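Local structure of thiosulfate reductase (Thermus thermophilus, 2VPZ) at residues H123-M128 with G526-L531; E299-H304 with Q310-V315; P517-A522 with F535-I540. The protein probably acts as a molybdenum oxidoreductase of sulfur compounds such as thiosulfate or polysulfide, carrying molybdopterin guanine dinucleotide and a [4Fe-4S] cluster. All coordinates share one frame; numbering follows the deposited sequence.

Interaction 1 (H123-M128 with G526-L531); sequences HIAKKM and GLRLGL
A125 and M128, on one side of helix 117-134, receive the C-terminal end of helix 518-528 at R528 and L529 just beyond it. This is plain apolar helix packing in the alpha/beta part of the molybdopterin oxidoreductase fold. It lies away from the metal and cofactor sites, and no hydrogen bond crosses it. Along the first segment, I124 faces a different neighbour, resting on F436 of strand 435-438 and on V478, so this side of the helix is turned to the parallel sheet. A125 comes next and points toward the other segment. Its small methyl lets the backbones come near, with A125 CA only 6.2 Å from R528 CA. A125 CB lies 3.8 Å from R528 CB, so the arginine touches with the foot of its side chain. The chain of R528 then bends at chi2 and chi3 and carries its guanidinium away, to salt bridges with D122 and E524; a long, flexible residue can thus pack at its base and pair its charge at its end. L529 is the second partner of the alanine: L529 CD2 sits 3.3 Å from A125 CB, tight for two methyls, and 3.5 Å from A125 CA. With chi1 at -24°, L529 is well off a staggered torsion, which suggests some strain where the branch is wedged against the helix. One helical turn after A125, M128 leans on F436, I140 and L461 and crosses L529 at about a right angle. Its slender, polarisable thioether suits an apolar seam of this kind: M128 SD lies 4.1 Å from L529 CD1.

Interaction 2 (E299-H304 with Q310-V315); sequences EWAEKH and QVIREV
I312 lays the end of its longer branch over A301, with I312 CD1 3.6 Å from A301 CB. The same methyl lies 3.9 Å from the backbone atom E302 N, so it rests on the helix surface itself. CG1 of I312 stands anti to its carbonyl carbon, and chi2 of -178° stretches the branch to full reach; a long apolar side chain on one helix thus meets a small one on the other. The small alanine lets the isoleucine methyl come down close to the backbone. The two helices, 298-305 and 309-320, follow one another with a short link between them. Their segment axes approach to 9.7 Å, with an angle of 121° between the N-to-C directions. At the more exposed edge a charged pair links the helices. E299 is bent at chi2 and R313 extended from CG to NE, and the carboxylate arrives at the edge of the guanidinium, near its plane, the two groups being 21° from coplanar. A single oxygen makes the salt bridge: R313 NH2 donates to E299 OE2. R313 NH2 and E299 OE2 are modelled 2.3 Å apart, too short to be trusted, though the pairing and its nearly flat arrangement are plausible. Arginine and glutamate fit this partly solvent-facing border, where long polar chains can reach across. E302, one turn after E299, makes a weak hydrogen bond to A309 N at the start of the second helix. Helix 257-270 packs against the apolar side of both helices, A301 on A263 and I312 on L260, while V311 and V315, before and after I312 in sequence, touch strand 248-250.

Interaction 3 (P517-A522 with F535-I540); sequences PGWWIA and FPWKTI
The loop after helix 518-528, with the first residue of helix 540-551, folds back on the first helix, where W519 meets W537 and I540. I540 lies over one face of the W519 indole, its side chain crossing the ring at about a right angle; the carbons are modelled too close together, so their exact spacing is doubtful. W520 CB is at the opposite face. CG of W519 takes the crowded position between backbone N and carbonyl carbon (chi1 66°), which holds the ring out toward the incoming segment. W537 brings its six-membered edge to the indole, with W537 CZ3 3.7 Å from W519 CE3. Its own ring has Y543 and Y374 edge-to-face, and the backbone oxygen W537 O accepts a hydrogen bond from R523 NE. Farther along the helix, small A522 suits the place where F535 packs: F535 CE2 is 4.3 Å from A522 CB, and A522 O lies over the phenyl face. F155 and L156 of helix 149-160 close round this ring. Putting an alanine at W519 would probably open a gap beneath I540 and deprive the W537 edge of its neighbour. The exposed K538 hydrogen-bonds within the loop, K538 NZ to P536 O at 2.9 Å. Broad, flat aromatics and a branched aliphatic thus pack between a helix and the loop leading into the next, ordinary packing between consecutive helices of an alpha/beta fold.

Overall arrangement
From the N terminus, the first segment met is 123-128 on helix 117-134, but interaction 1 closes only about 400 residues later, joining that helix to the end region of helix 518-528. Within this long loop lies interaction 2, a local closure between the consecutive helices 298-305 and 309-320, about 61 Å from interaction 1 between centres and on the opposite side of the chain's centre. Interaction 3 opens at 517-522, before 526-531 is reached, and closes at 535-540 after it, so interactions 1 and 3 cross. Both use helix 518-528 and they touch, G526 CA lying 4.0 Å from F535 CE1; together they tie helix 117-134, helix 518-528 and the start of helix 540-551.

Interaction 1 (H123-M128 with G526-L531)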
loop_
_atom_site.group_PDB
_atom_site.type_symbol
_atom_site.label_atom_id
_atom_site.label_comp_id
_atom_site.label_asym_id
_atom_site.label_seq_id
_atom_site.Cartn_x
_atom_site.Cartn_y
_atom_site.Cartn_z
ATOM N N HIS A 123 29.655 -38.249 -50.904
ATOM C CA HIS A 123 30.845 -38.239 -50.062
ATOM C C HIS A 123 30.560 -38.918 -48.698
ATOM O O HIS A 123 31.402 -39.673 -48.198
ATOM C CB HIS A 123 31.375 -36.790 -49.884
ATOM C CG HIS A 123 32.683 -36.667 -49.179
ATOM N ND1 HIS A 123 32.786 -36.543 -47.830
ATOM C CD2 HIS A 123 33.940 -36.672 -49.641
ATOM C CE1 HIS A 123 34.053 -36.490 -47.479
ATOM N NE2 HIS A 123 34.780 -36.566 -48.569
ATOM N N ILE A 124 29.393 -38.681 -48.099
ATOM C CA ILE A 124 29.038 -39.315 -46.815
ATOM C C ILE A 124 28.797 -40.845 -46.976
ATOM O O ILE A 124 29.420 -41.633 -46.264
ATOM C CB ILE A 124 27.795 -38.583 -46.114
ATOM C CG1 ILE A 124 28.202 -37.200 -45.613
ATOM C CG2 ILE A 124 27.275 -39.452 -44.940
ATOM C CD1 ILE A 124 27.092 -36.123 -45.683
ATOM N N ALA A 125 27.935 -41.278 -47.907
ATOM C CA ALA A 125 27.705 -42.723 -48.154
ATOM C C ALA A 125 29.016 -43.493 -48.513
ATOM O O ALA A 125 29.271 -44.586 -47.983
ATOM C CB ALA A 125 26.637 -42.943 -49.271
ATOM N N LYS A 126 29.837 -42.940 -49.399
ATOM C CA LYS A 126 31.114 -43.567 -49.779
ATOM C C LYS A 126 31.957 -43.885 -48.505
ATOM O O LYS A 126 32.406 -45.027 -48.313
ATOM C CB LYS A 126 31.905 -42.652 -50.742
ATOM C CG LYS A 126 32.859 -43.355 -51.729
ATOM C CD LYS A 126 34.331 -43.226 -51.306
ATOM C CE LYS A 126 35.284 -43.139 -52.513
ATOM N NZ LYS A 126 36.395 -42.144 -52.309
ATOM N N LYS A 127 32.129 -42.880 -47.640
ATOM C CA LYS A 127 32.873 -42.960 -46.362
ATOM C C LYS A 127 32.235 -43.926 -45.346
ATOM O O LYS A 127 32.938 -44.688 -44.658
ATOM C CB LYS A 127 33.012 -41.567 -45.712
ATOM C CG LYS A 127 34.271 -40.776 -46.089
ATOM C CD LYS A 127 35.489 -41.264 -45.291
ATOM C CE LYS A 127 36.808 -40.982 -46.024
ATOM N NZ LYS A 127 37.023 -39.524 -46.334
ATOM N N MET A 128 30.905 -43.882 -45.250
ATOM C CA MET A 128 30.138 -44.736 -44.343
ATOM C C MET A 128 30.271 -46.221 -44.717
ATOM O O MET A 128 30.344 -47.092 -43.836
ATOM C CB MET A 128 28.634 -44.349 -44.342
ATOM C CG MET A 128 28.265 -42.981 -43.750
ATOM S SD MET A 128 26.474 -42.763 -43.458
ATOM C CE MET A 128 26.180 -43.958 -42.112
ATOM N N GLY A 526 19.466 -42.780 -47.189
ATOM C CA GLY A 526 18.869 -44.104 -47.143
ATOM C C GLY A 526 18.831 -44.865 -48.459
ATOM O O GLY A 526 18.978 -46.093 -48.491
ATOM N N LEU A 527 18.626 -44.136 -49.552
ATOM C CA LEU A 527 18.635 -44.699 -50.902
ATOM C C LEU A 527 20.121 -45.032 -51.291
ATOM O O LEU A 527 20.386 -46.099 -51.858
ATOM C CB LEU A 527 17.932 -43.751 -51.930
ATOM C CG LEU A 527 16.442 -43.374 -51.712
ATOM C CD1 LEU A 527 15.814 -42.776 -53.000
ATOM C CD2 LEU A 527 15.632 -44.609 -51.248
ATOM N N ARG A 528 21.060 -44.157 -50.950
ATOM C CA ARG A 528 22.511 -44.358 -51.169
ATOM C C ARG A 528 23.233 -45.541 -50.350
ATOM O O ARG A 528 24.346 -45.900 -50.747
ATOM C CB ARG A 528 23.277 -43.002 -50.947
ATOM C CG ARG A 528 23.359 -41.975 -52.117
ATOM C CD ARG A 528 23.403 -40.530 -51.584
ATOM N NE ARG A 528 22.415 -39.651 -52.211
ATOM C CZ ARG A 528 22.656 -38.853 -53.242
ATOM N NH1 ARG A 528 23.867 -38.814 -53.764
ATOM N NH2 ARG A 528 21.690 -38.096 -53.756
ATOM N N LEU A 529 22.643 -46.125 -49.286
ATOM C CA LEU A 529 23.218 -47.239 -48.417
ATOM C C LEU A 529 22.409 -48.629 -48.387
ATOM O O LEU A 529 22.534 -49.430 -47.418
ATOM C CB LEU A 529 23.472 -46.731 -46.936
ATOM C CG LEU A 529 23.695 -45.229 -46.612
ATOM C CD1 LEU A 529 23.386 -44.911 -45.121
ATOM C CD2 LEU A 529 25.125 -44.781 -46.975
ATOM N N GLY A 530 21.598 -48.864 -49.432
ATOM C CA GLY A 530 20.719 -50.017 -49.661
ATOM C C GLY A 530 19.408 -50.139 -48.880
ATOM O O GLY A 530 18.869 -51.240 -48.668
ATOM N N LEU A 531 18.846 -49.014 -48.458
ATOM C CA LEU A 531 17.631 -49.012 -47.616
ATOM C C LEU A 531 16.321 -48.520 -48.229
ATOM O O LEU A 531 15.468 -47.992 -47.542
ATOM C CB LEU A 531 17.930 -48.272 -46.292
ATOM C CG LEU A 531 19.360 -48.354 -45.712
ATOM C CD1 LEU A 531 19.610 -47.210 -44.699
ATOM C CD2 LEU A 531 19.613 -49.732 -45.081
#

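Interaction 2 (E299-H304 with Q310-V315)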
loop_
_atom_site.group_PDB
_atom_site.type_symbol
_atom_site.label_atom_id
_atom_site.label_comp_id
_atom_site.label_asym_id
_atom_site.label_seq_id
_atom_site.Cartn_x
_atom_site.Cartn_y
_atom_site.Cartn_z
ATOM N N GLU A 299 15.162 -36.150 13.440
ATOM C CA GLU A 299 16.383 -35.682 14.136
ATOM C C GLU A 299 17.646 -36.199 13.391
ATOM O O GLU A 299 18.664 -35.502 13.334
ATOM C CB GLU A 299 16.426 -36.051 15.640
ATOM C CG GLU A 299 15.110 -36.535 16.307
ATOM C CD GLU A 299 14.034 -35.449 16.496
ATOM O OE1 GLU A 299 14.330 -34.387 17.100
ATOM O OE2 GLU A 299 12.890 -35.683 16.057
ATOM N N TRP A 300 17.587 -37.403 12.824
ATOM C CA TRP A 300 18.711 -37.934 12.014
ATOM C C TRP A 300 18.855 -37.050 10.722
ATOM O O TRP A 300 19.977 -36.711 10.319
ATOM C CB TRP A 300 18.449 -39.405 11.617
ATOM C CG TRP A 300 19.322 -39.925 10.454
ATOM C CD1 TRP A 300 20.591 -40.431 10.533
ATOM C CD2 TRP A 300 18.966 -39.967 9.051
ATOM N NE1 TRP A 300 21.038 -40.785 9.277
ATOM C CE2 TRP A 300 20.062 -40.519 8.352
ATOM C CE3 TRP A 300 17.816 -39.604 8.326
ATOM C CZ2 TRP A 300 20.057 -40.703 6.941
ATOM C CZ3 TRP A 300 17.804 -39.785 6.916
ATOM C CH2 TRP A 300 18.923 -40.339 6.251
ATOM N N ALA A 301 17.722 -36.675 10.108
ATOM C CA ALA A 301 17.649 -35.834 8.889
ATOM C C ALA A 301 18.167 -34.398 9.063
ATOM O O ALA A 301 18.964 -33.912 8.263
ATOM C CB ALA A 301 16.181 -35.791 8.338
ATOM N N GLU A 302 17.712 -33.724 10.107
ATOM C CA GLU A 302 18.110 -32.340 10.421
ATOM C C GLU A 302 19.633 -32.093 10.538
ATOM O O GLU A 302 20.148 -30.978 10.368
ATOM C CB GLU A 302 17.443 -31.900 11.739
ATOM C CG GLU A 302 18.361 -31.148 12.705
ATOM C CD GLU A 302 17.610 -30.368 13.778
ATOM O OE1 GLU A 302 17.831 -29.143 13.857
ATOM O OE2 GLU A 302 16.815 -30.979 14.529
ATOM N N LYS A 303 20.324 -33.174 10.842
ATOM C CA LYS A 303 21.756 -33.247 11.072
ATOM C C LYS A 303 22.556 -33.142 9.753
ATOM O O LYS A 303 23.608 -32.491 9.695
ATOM C CB LYS A 303 21.977 -34.558 11.834
ATOM C CG LYS A 303 23.321 -34.876 12.428
ATOM C CD LYS A 303 23.387 -36.397 12.724
ATOM C CE LYS A 303 24.822 -36.956 12.646
ATOM N NZ LYS A 303 25.839 -35.992 13.191
ATOM N N HIS A 304 22.037 -33.771 8.702
ATOM C CA HIS A 304 22.653 -33.764 7.367
ATOM C C HIS A 304 22.020 -32.698 6.425
ATOM O O HIS A 304 22.694 -32.044 5.633
ATOM C CB HIS A 304 22.503 -35.148 6.647
ATOM C CG HIS A 304 23.001 -36.346 7.405
ATOM N ND1 HIS A 304 24.328 -36.611 7.605
ATOM C CD2 HIS A 304 22.337 -37.363 7.983
ATOM C CE1 HIS A 304 24.469 -37.733 8.278
ATOM N NE2 HIS A 304 23.269 -38.210 8.520
ATOM N N GLN A 310 11.415 -29.890 13.517
ATOM C CA GLN A 310 9.986 -29.486 13.643
ATOM C C GLN A 310 9.419 -29.228 12.231
ATOM O O GLN A 310 8.338 -29.740 11.864
ATOM C CB GLN A 310 9.811 -28.245 14.549
ATOM C CG GLN A 310 8.341 -27.741 14.758
ATOM C CD GLN A 310 7.411 -28.704 15.537
ATOM O OE1 GLN A 310 7.200 -29.859 15.133
ATOM N NE2 GLN A 310 6.843 -28.218 16.652
ATOM N N VAL A 311 10.159 -28.447 11.446
ATOM C CA VAL A 311 9.811 -28.166 10.057
ATOM C C VAL A 311 9.676 -29.507 9.283
ATOM O O VAL A 311 8.674 -29.699 8.601
ATOM C CB VAL A 311 10.882 -27.242 9.386
ATOM C CG1 VAL A 311 10.587 -27.066 7.875
ATOM C CG2 VAL A 311 10.904 -25.891 10.096
ATOM N N ILE A 312 10.620 -30.448 9.398
ATOM C CA ILE A 312 10.485 -31.738 8.675
ATOM C C ILE A 312 9.170 -32.501 8.995
ATOM O O ILE A 312 8.512 -33.052 8.100
ATOM C CB ILE A 312 11.730 -32.669 8.892
ATOM C CG1 ILE A 312 12.993 -31.932 8.413
ATOM C CG2 ILE A 312 11.476 -34.049 8.209
ATOM C CD1 ILE A 312 14.334 -32.670 8.489
ATOM N N ARG A 313 8.803 -32.497 10.273
ATOM C CA ARG A 313 7.564 -33.079 10.809
ATOM C C ARG A 313 6.290 -32.372 10.312
ATOM O O ARG A 313 5.363 -33.017 9.797
ATOM C CB ARG A 313 7.555 -33.033 12.331
ATOM C CG ARG A 313 7.904 -34.335 12.924
ATOM C CD ARG A 313 7.672 -34.462 14.397
ATOM N NE ARG A 313 8.640 -35.447 14.815
ATOM C CZ ARG A 313 9.834 -35.162 15.303
ATOM N NH1 ARG A 313 10.196 -33.898 15.477
ATOM N NH2 ARG A 313 10.698 -36.144 15.521
ATOM N N GLU A 314 6.242 -31.058 10.515
ATOM C CA GLU A 314 5.126 -30.202 10.083
ATOM C C GLU A 314 4.839 -30.375 8.578
ATOM O O GLU A 314 3.677 -30.526 8.183
ATOM C CB GLU A 314 5.416 -28.722 10.392
ATOM C CG GLU A 314 4.859 -28.181 11.718
ATOM C CD GLU A 314 5.450 -26.813 12.159
ATOM O OE1 GLU A 314 5.632 -25.904 11.306
ATOM O OE2 GLU A 314 5.711 -26.663 13.377
ATOM N N VAL A 315 5.864 -30.351 7.733
ATOM C CA VAL A 315 5.622 -30.541 6.305
ATOM C C VAL A 315 4.981 -31.913 5.990
ATOM O O VAL A 315 4.046 -31.960 5.200
ATOM C CB VAL A 315 6.921 -30.295 5.443
ATOM C CG1 VAL A 315 6.670 -30.644 3.942
ATOM C CG2 VAL A 315 7.334 -28.833 5.578
#

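Interaction 3 (P517-A522 with F535-I540)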
loop_
_atom_site.group_PDB
_atom_site.type_symbol
_atom_site.label_atom_id
_atom_site.label_comp_id
_atom_site.label_asym_id
_atom_site.label_seq_id
_atom_site.Cartn_x
_atom_site.Cartn_y
_atom_site.Cartn_z
ATOM N N PRO A 517 14.820 -30.144 -45.781
ATOM C CA PRO A 517 14.191 -30.728 -44.571
ATOM C C PRO A 517 14.907 -32.044 -44.144
ATOM O O PRO A 517 15.517 -32.715 -44.985
ATOM C CB PRO A 517 12.729 -30.967 -44.971
ATOM C CG PRO A 517 12.693 -30.898 -46.491
ATOM C CD PRO A 517 13.881 -30.041 -46.909
ATOM N N GLY A 518 14.844 -32.421 -42.870
ATOM C CA GLY A 518 15.478 -33.656 -42.409
ATOM C C GLY A 518 14.887 -34.958 -42.949
ATOM O O GLY A 518 15.608 -35.959 -43.100
ATOM N N TRP A 519 13.586 -34.992 -43.230
ATOM C CA TRP A 519 12.960 -36.202 -43.788
ATOM C C TRP A 519 13.616 -36.497 -45.156
ATOM O O TRP A 519 13.925 -37.653 -45.481
ATOM C CB TRP A 519 11.412 -36.078 -43.957
ATOM C CG TRP A 519 10.902 -35.042 -44.985
ATOM C CD1 TRP A 519 10.377 -33.797 -44.719
ATOM C CD2 TRP A 519 10.873 -35.172 -46.438
ATOM N NE1 TRP A 519 10.033 -33.165 -45.897
ATOM C CE2 TRP A 519 10.327 -33.975 -46.961
ATOM C CE3 TRP A 519 11.252 -36.187 -47.342
ATOM C CZ2 TRP A 519 10.152 -33.755 -48.360
ATOM C CZ3 TRP A 519 11.074 -35.975 -48.746
ATOM C CH2 TRP A 519 10.528 -34.764 -49.223
ATOM N N TRP A 520 13.861 -35.432 -45.930
ATOM C CA TRP A 520 14.494 -35.484 -47.259
ATOM C C TRP A 520 15.982 -35.892 -47.193
ATOM O O TRP A 520 16.442 -36.688 -48.012
ATOM C CB TRP A 520 14.369 -34.135 -47.994
ATOM C CG TRP A 520 14.857 -34.126 -49.471
ATOM C CD1 TRP A 520 14.090 -34.346 -50.593
ATOM C CD2 TRP A 520 16.203 -33.893 -49.958
ATOM N NE1 TRP A 520 14.870 -34.260 -51.724
ATOM C CE2 TRP A 520 16.163 -33.982 -51.371
ATOM C CE3 TRP A 520 17.434 -33.612 -49.333
ATOM C CZ2 TRP A 520 17.318 -33.805 -52.183
ATOM C CZ3 TRP A 520 18.595 -33.430 -50.142
ATOM C CH2 TRP A 520 18.513 -33.528 -51.555
ATOM N N ILE A 521 16.722 -35.337 -46.235
ATOM C CA ILE A 521 18.146 -35.660 -46.047
ATOM C C ILE A 521 18.307 -37.167 -45.658
ATOM O O ILE A 521 19.191 -37.854 -46.188
ATOM C CB ILE A 521 18.827 -34.707 -44.954
ATOM C CG1 ILE A 521 18.961 -33.269 -45.481
ATOM C CG2 ILE A 521 20.207 -35.255 -44.536
ATOM C CD1 ILE A 521 19.205 -32.185 -44.397
ATOM N N ALA A 522 17.440 -37.669 -44.779
ATOM C CA ALA A 522 17.441 -39.075 -44.331
ATOM C C ALA A 522 17.135 -40.042 -45.514
ATOM O O ALA A 522 17.921 -40.962 -45.810
ATOM C CB ALA A 522 16.418 -39.289 -43.154
ATOM N N PHE A 535 11.977 -46.111 -46.740
ATOM C CA PHE A 535 11.952 -44.895 -47.606
ATOM C C PHE A 535 11.273 -45.029 -48.957
ATOM O O PHE A 535 11.384 -44.095 -49.775
ATOM C CB PHE A 535 13.361 -44.387 -47.815
ATOM C CG PHE A 535 14.063 -44.026 -46.623
ATOM C CD1 PHE A 535 15.091 -44.799 -46.123
ATOM C CD2 PHE A 535 13.598 -42.943 -45.867
ATOM C CE1 PHE A 535 15.647 -44.541 -44.893
ATOM C CE2 PHE A 535 14.142 -42.639 -44.626
ATOM C CZ PHE A 535 15.173 -43.454 -44.127
ATOM N N PRO A 536 10.463 -46.108 -49.158
ATOM C CA PRO A 536 9.772 -46.285 -50.434
ATOM C C PRO A 536 8.978 -45.060 -50.925
ATOM O O PRO A 536 9.166 -44.610 -52.056
ATOM C CB PRO A 536 8.903 -47.505 -50.187
ATOM C CG PRO A 536 8.394 -47.227 -48.818
ATOM C CD PRO A 536 9.658 -46.687 -48.078
ATOM N N TRP A 537 8.086 -44.548 -50.082
ATOM C CA TRP A 537 7.271 -43.334 -50.384
ATOM C C TRP A 537 8.131 -42.247 -51.075
ATOM O O TRP A 537 9.244 -41.986 -50.623
ATOM C CB TRP A 537 6.640 -42.724 -49.103
ATOM C CG TRP A 537 7.579 -42.681 -47.903
ATOM C CD1 TRP A 537 7.802 -43.686 -47.007
ATOM C CD2 TRP A 537 8.438 -41.587 -47.481
ATOM N NE1 TRP A 537 8.725 -43.300 -46.073
ATOM C CE2 TRP A 537 9.135 -42.022 -46.332
ATOM C CE3 TRP A 537 8.683 -40.285 -47.961
ATOM C CZ2 TRP A 537 10.070 -41.205 -45.645
ATOM C CZ3 TRP A 537 9.619 -39.458 -47.279
ATOM C CH2 TRP A 537 10.293 -39.933 -46.137
ATOM N N LYS A 538 7.632 -41.608 -52.141
ATOM C CA LYS A 538 8.384 -40.564 -52.889
ATOM C C LYS A 538 8.278 -39.152 -52.332
ATOM O O LYS A 538 8.893 -38.217 -52.839
ATOM C CB LYS A 538 7.962 -40.497 -54.361
ATOM C CG LYS A 538 8.989 -41.017 -55.357
ATOM C CD LYS A 538 8.563 -42.384 -55.904
ATOM C CE LYS A 538 8.354 -43.420 -54.789
ATOM N NZ LYS A 538 9.301 -44.579 -54.911
ATOM N N THR A 539 7.473 -38.979 -51.302
ATOM C CA THR A 539 7.326 -37.655 -50.756
ATOM C C THR A 539 6.689 -37.667 -49.331
ATOM O O THR A 539 5.985 -38.623 -48.992
ATOM C CB THR A 539 6.519 -36.774 -51.814
ATOM O OG1 THR A 539 7.326 -35.687 -52.266
ATOM C CG2 THR A 539 5.203 -36.273 -51.246
ATOM N N ILE A 540 6.978 -36.676 -48.486
ATOM C CA ILE A 540 6.411 -36.626 -47.123
ATOM C C ILE A 540 4.858 -36.510 -47.079
ATOM O O ILE A 540 4.246 -37.077 -46.175
ATOM C CB ILE A 540 7.039 -35.475 -46.205
ATOM C CG1 ILE A 540 7.548 -34.334 -47.052
ATOM C CG2 ILE A 540 8.115 -36.046 -45.255
ATOM C CD1 ILE A 540 6.514 -33.328 -47.520
#